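Local coordinates for initiator protein NS1 (Murine minute virus, PDB 4R94) that initiates and directs viral DNA replication, nicking DNA with this N-terminal, magnesium-binding nickase domain and unwinding it with a separate helicase region, at residues L240-G243 / E244-V248; S230-S233 / G234-N238. One frame throughout, in Å; residues are numbered along the deposited sequence.

In the fold
The nickase domain illustrates how a strand of the catalytic sheet can hand over to a peripheral helix through two local contacts, a turn and a helix start. Contact 2 turns the chain at the end of strand 227-232, and contact 1 starts helix 242-252 a few residues later; their centres lie 13 Å apart. The two are stitched together where Arg-245 NH1 meets Ser-230 OG at 3.0 Å, a probable hydrogen bond. Both flank the nuclease site: the side chains of Arg-245 and Ser-230 are each about 7 Å from that of the magnesium ligand Glu-119 and about 11 Å from the ion, and that of Arg-245 is about 9 Å from the active-site Tyr-210 side chain.

Contact 1: residues L240-G243 / E244-V248; sequences LKEG and ERHLV
The imidazole of His-246 is met by Glu-242 twice: the backbone O of Glu-242 lies over one ring face, and OE2 comes to the ring edge, where it accepts the N-H of NE2 at 2.7 Å. OE2 lies nearly in the ring plane and uses its anti lone pair, although carboxylate and ring planes stand 77° apart. Glu-242 swings CG opposite its backbone N (chi1 -171°) and then runs extended, which carries the acid out alongside the next turn; its OE1 is held by Lys-216 N. The guanidinium of Arg-245 receives water 1 in plane at its edge, the water bridging NH1 to Leu-240 O, while Gln-117 binds NH2 and Tyr-227 supplies a cation-pi contact. Below that head, Arg-245 CG packs on Leu-240 CB at 3.7 Å, and Leu-240 CD1 reaches Val-248 CG2 at the same distance, the two side chains crossing at about a right angle. Glu-244, its CG beside its own backbone N and the chain extended beyond, reaches OE1 to the Lys-241 N-H at 2.9 Å in an almost straight bond (173°). With Lys-241 as N-cap, this is the glutamate half of a capping box, here opening helix 242-252 of the nickase domain.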
loop_
_atom_site.group_PDB
_atom_site.type_symbol
_atom_site.label_atom_id
_atom_site.label_comp_id
_atom_site.label_asym_id
_atom_site.label_seq_id
_atom_site.Cartn_x
_atom_site.Cartn_y
_atom_site.Cartn_z
ATOM N N LEU A 240 -4.272 6.922 13.818
ATOM C CA LEU A 240 -5.067 8.147 13.756
ATOM C C LEU A 240 -6.450 7.950 13.129
ATOM O O LEU A 240 -6.585 7.346 12.062
ATOM C CB LEU A 240 -4.318 9.229 12.974
ATOM C CG LEU A 240 -2.937 9.631 13.491
ATOM C CD1 LEU A 240 -2.379 10.792 12.656
ATOM C CD2 LEU A 240 -3.021 10.017 14.965
ATOM N N LYS A 241 -7.471 8.492 13.793
ATOM C CA LYS A 241 -8.826 8.530 13.256
ATOM C C LYS A 241 -8.893 9.613 12.177
ATOM O O LYS A 241 -8.004 10.462 12.123
ATOM C CB LYS A 241 -9.830 8.803 14.374
ATOM C CG LYS A 241 -9.780 7.762 15.498
ATOM C CD LYS A 241 -10.605 8.179 16.712
ATOM C CE LYS A 241 -10.814 6.988 17.645
ATOM N NZ LYS A 241 -9.540 6.273 17.929
ATOM N N GLU A 242 -9.930 9.593 11.330
ATOM C CA GLU A 242 -9.987 10.544 10.209
ATOM C C GLU A 242 -9.888 11.988 10.690
ATOM O O GLU A 242 -9.173 12.789 10.103
ATOM C CB GLU A 242 -11.262 10.401 9.360
ATOM C CG GLU A 242 -11.151 11.266 8.081
ATOM C CD GLU A 242 -12.412 11.403 7.230
ATOM O OE1 GLU A 242 -13.248 10.477 7.186
ATOM O OE2 GLU A 242 -12.550 12.470 6.575
ATOM N N GLY A 243 -10.595 12.308 11.768
ATOM C CA GLY A 243 -10.569 13.658 12.303
ATOM C C GLY A 243 -9.177 14.076 12.725
ATOM O O GLY A 243 -8.778 15.215 12.525
ATOM N N GLU A 244 -8.424 13.137 13.286
ATOM C CA GLU A 244 -7.076 13.417 13.758
ATOM C C GLU A 244 -6.118 13.614 12.584
ATOM O O GLU A 244 -5.168 14.387 12.666
ATOM C CB GLU A 244 -6.582 12.284 14.670
ATOM C CG GLU A 244 -7.405 12.158 15.960
ATOM C CD GLU A 244 -7.017 10.963 16.820
ATOM O OE1 GLU A 244 -6.902 9.836 16.287
ATOM O OE2 GLU A 244 -6.835 11.152 18.043
ATOM N N ARG A 245 -6.363 12.883 11.502
ATOM C CA ARG A 245 -5.542 13.008 10.309
ATOM C C ARG A 245 -5.697 14.410 9.707
ATOM O O ARG A 245 -4.720 15.033 9.294
ATOM C CB ARG A 245 -5.925 11.925 9.292
ATOM C CG ARG A 245 -5.499 10.504 9.719
ATOM C CD ARG A 245 -6.312 9.437 8.989
ATOM N NE ARG A 245 -6.179 9.548 7.536
ATOM C CZ ARG A 245 -5.393 8.778 6.792
ATOM N NH1 ARG A 245 -4.641 7.831 7.360
ATOM N NH2 ARG A 245 -5.346 8.970 5.476
ATOM N N HIS A 246 -6.928 14.906 9.669
ATOM C CA HIS A 246 -7.165 16.262 9.170
ATOM C C HIS A 246 -6.541 17.306 10.093
ATOM O O HIS A 246 -6.022 18.318 9.624
ATOM C CB HIS A 246 -8.663 16.509 9.000
ATOM C CG HIS A 246 -9.300 15.626 7.974
ATOM N ND1 HIS A 246 -8.697 15.333 6.773
ATOM C CD2 HIS A 246 -10.472 14.946 7.984
ATOM C CE1 HIS A 246 -9.478 14.524 6.075
ATOM N NE2 HIS A 246 -10.558 14.276 6.789
ATOM N N LEU A 247 -6.572 17.067 11.403
ATOM C CA LEU A 247 -5.837 17.938 12.321
ATOM C C LEU A 247 -4.331 17.952 12.024
ATOM O O LEU A 247 -3.697 19.003 12.070
ATOM C CB LEU A 247 -6.059 17.527 13.776
ATOM C CG LEU A 247 -7.383 17.836 14.465
ATOM C CD1 LEU A 247 -7.271 17.455 15.936
ATOM C CD2 LEU A 247 -7.739 19.300 14.313
ATOM N N VAL A 248 -3.749 16.793 11.728
ATOM C CA VAL A 248 -2.341 16.758 11.337
ATOM C C VAL A 248 -2.040 17.642 10.117
ATOM O O VAL A 248 -1.058 18.377 10.110
ATOM C CB VAL A 248 -1.882 15.307 11.041
ATOM C CG1 VAL A 248 -0.474 15.313 10.443
ATOM C CG2 VAL A 248 -1.915 14.495 12.322
HETATM O O HOH W 1 -4.586 6.642 9.965
HETATM O O HOH W 2 -6.442 7.591 17.629
#

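Contact 2: residues S230-S233 / G234-N238; sequences SSDS and GWKTN
Asp-232 and Thr-237 lean obliquely across one another, and their meeting point is OD2 of the aspartate. The Thr-237 hydroxyl, OG1, donates to OD2 at 2.7 Å from the anti side, 21° out of the carboxylate plane, while the Thr-237 backbone N donates to it at 2.7 Å from the syn side. Asp-232 places CG between its own backbone N and carbonyl carbon (chi1 59°), which tips the carboxylate into the bend instead of out along the strand. There the other oxygen, OD1, takes Lys-236 N on its syn side at 2.9 Å, along an almost linear N-H, and Gly-234 N at 2.9 Å through its anti lone pair. The latter bond makes an Asx turn, overlaid on the type I beta turn from Asp-232 to Trp-235. Asn-238 comes back toward the strand: its OD1 accepts from Asp-232 N at 3.1 Å, and ND2 lies against Ser-231 CB. Water 4, bound by Asp-232 O and Asn-238 ND2, sits 3.1 Å above the centre of the Trp-235 ring; ND2 is over the same face, nearer the rim. Trp-16 of helix 8-19 also touches Asp-232. Four donors thus converge on one buried carboxylate, two to each oxygen, a setting that would probably stabilise its ionised form and that fixes the rotation of the group as the chain leaves the sheet.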
loop_
_atom_site.group_PDB
_atom_site.type_symbol
_atom_site.label_atom_id
_atom_site.label_comp_id
_atom_site.label_asym_id
_atom_site.label_seq_id
_atom_site.Cartn_x
_atom_site.Cartn_y
_atom_site.Cartn_z
ATOM N N SER A 230 -3.960 3.199 6.780
ATOM C CA SER A 230 -2.639 3.731 6.471
ATOM C C SER A 230 -1.637 3.305 7.520
ATOM O O SER A 230 -2.016 2.939 8.637
ATOM C CB SER A 230 -2.656 5.262 6.380
ATOM O OG SER A 230 -3.697 5.688 5.533
ATOM N N SER A 231 -0.360 3.364 7.170
ATOM C CA SER A 231 0.698 3.087 8.140
ATOM C C SER A 231 2.014 3.673 7.680
ATOM O O SER A 231 2.201 3.963 6.501
ATOM C CB SER A 231 0.870 1.588 8.360
ATOM O OG SER A 231 1.102 0.908 7.133
ATOM N N ASP A 232 2.957 3.827 8.597
ATOM C CA ASP A 232 4.243 4.342 8.182
ATOM C C ASP A 232 5.358 3.745 9.024
ATOM O O ASP A 232 5.103 3.061 10.021
ATOM C CB ASP A 232 4.254 5.876 8.262
ATOM C CG ASP A 232 3.962 6.387 9.656
ATOM O OD1 ASP A 232 4.790 6.137 10.556
ATOM O OD2 ASP A 232 2.915 7.038 9.844
ATOM N N SER A 233 6.585 4.016 8.606
ATOM C CA SER A 233 7.766 3.366 9.183
ATOM C C SER A 233 8.030 3.821 10.622
ATOM O O SER A 233 8.820 3.193 11.340
ATOM C CB SER A 233 8.989 3.639 8.299
ATOM O OG SER A 233 9.114 5.026 8.016
ATOM N N GLY A 234 7.352 4.883 11.046
ATOM C CA GLY A 234 7.449 5.372 12.416
ATOM C C GLY A 234 6.254 5.041 13.304
ATOM O O GLY A 234 6.188 5.497 14.458
ATOM N N TRP A 235 5.317 4.250 12.777
ATOM C CA TRP A 235 4.020 3.997 13.421
ATOM C C TRP A 235 3.347 5.281 13.909
ATOM O O TRP A 235 2.692 5.304 14.963
ATOM C CB TRP A 235 4.175 2.988 14.582
ATOM C CG TRP A 235 4.480 1.598 14.098
ATOM C CD1 TRP A 235 5.676 1.142 13.626
ATOM C CD2 TRP A 235 3.572 0.490 14.023
ATOM N NE1 TRP A 235 5.573 -0.182 13.265
ATOM C CE2 TRP A 235 4.290 -0.606 13.495
ATOM C CE3 TRP A 235 2.221 0.315 14.350
ATOM C CZ2 TRP A 235 3.710 -1.858 13.292
ATOM C CZ3 TRP A 235 1.646 -0.937 14.150
ATOM C CH2 TRP A 235 2.389 -2.001 13.616
ATOM N N LYS A 236 3.468 6.353 13.114
ATOM C CA LYS A 236 2.972 7.668 13.507
ATOM C C LYS A 236 1.539 7.945 13.070
ATOM O O LYS A 236 0.732 8.444 13.863
ATOM C CB LYS A 236 3.900 8.752 12.953
ATOM C CG LYS A 236 5.302 8.696 13.535
ATOM C CD LYS A 236 5.308 9.197 14.968
ATOM C CE LYS A 236 6.657 8.946 15.630
ATOM N NZ LYS A 236 6.663 9.430 17.038
ATOM N N THR A 237 1.207 7.621 11.822
ATOM C CA THR A 237 -0.147 7.884 11.340
ATOM C C THR A 237 -1.097 6.706 11.540
ATOM O O THR A 237 -2.307 6.894 11.483
ATOM C CB THR A 237 -0.164 8.277 9.835
ATOM O OG1 THR A 237 0.304 7.187 9.032
ATOM C CG2 THR A 237 0.721 9.491 9.587
ATOM N N ASN A 238 -0.548 5.512 11.810
ATOM C CA ASN A 238 -1.318 4.261 11.850
ATOM C C ASN A 238 -2.621 4.364 12.611
ATOM O O ASN A 238 -3.673 4.004 12.110
ATOM C CB ASN A 238 -0.517 3.128 12.514
ATOM C CG ASN A 238 0.733 2.754 11.754
ATOM O OD1 ASN A 238 1.516 3.607 11.361
ATOM N ND2 ASN A 238 0.947 1.458 11.580
HETATM O O HOH W 3 -4.931 3.894 9.480
HETATM O O HOH W 4 3.692 0.733 10.665
#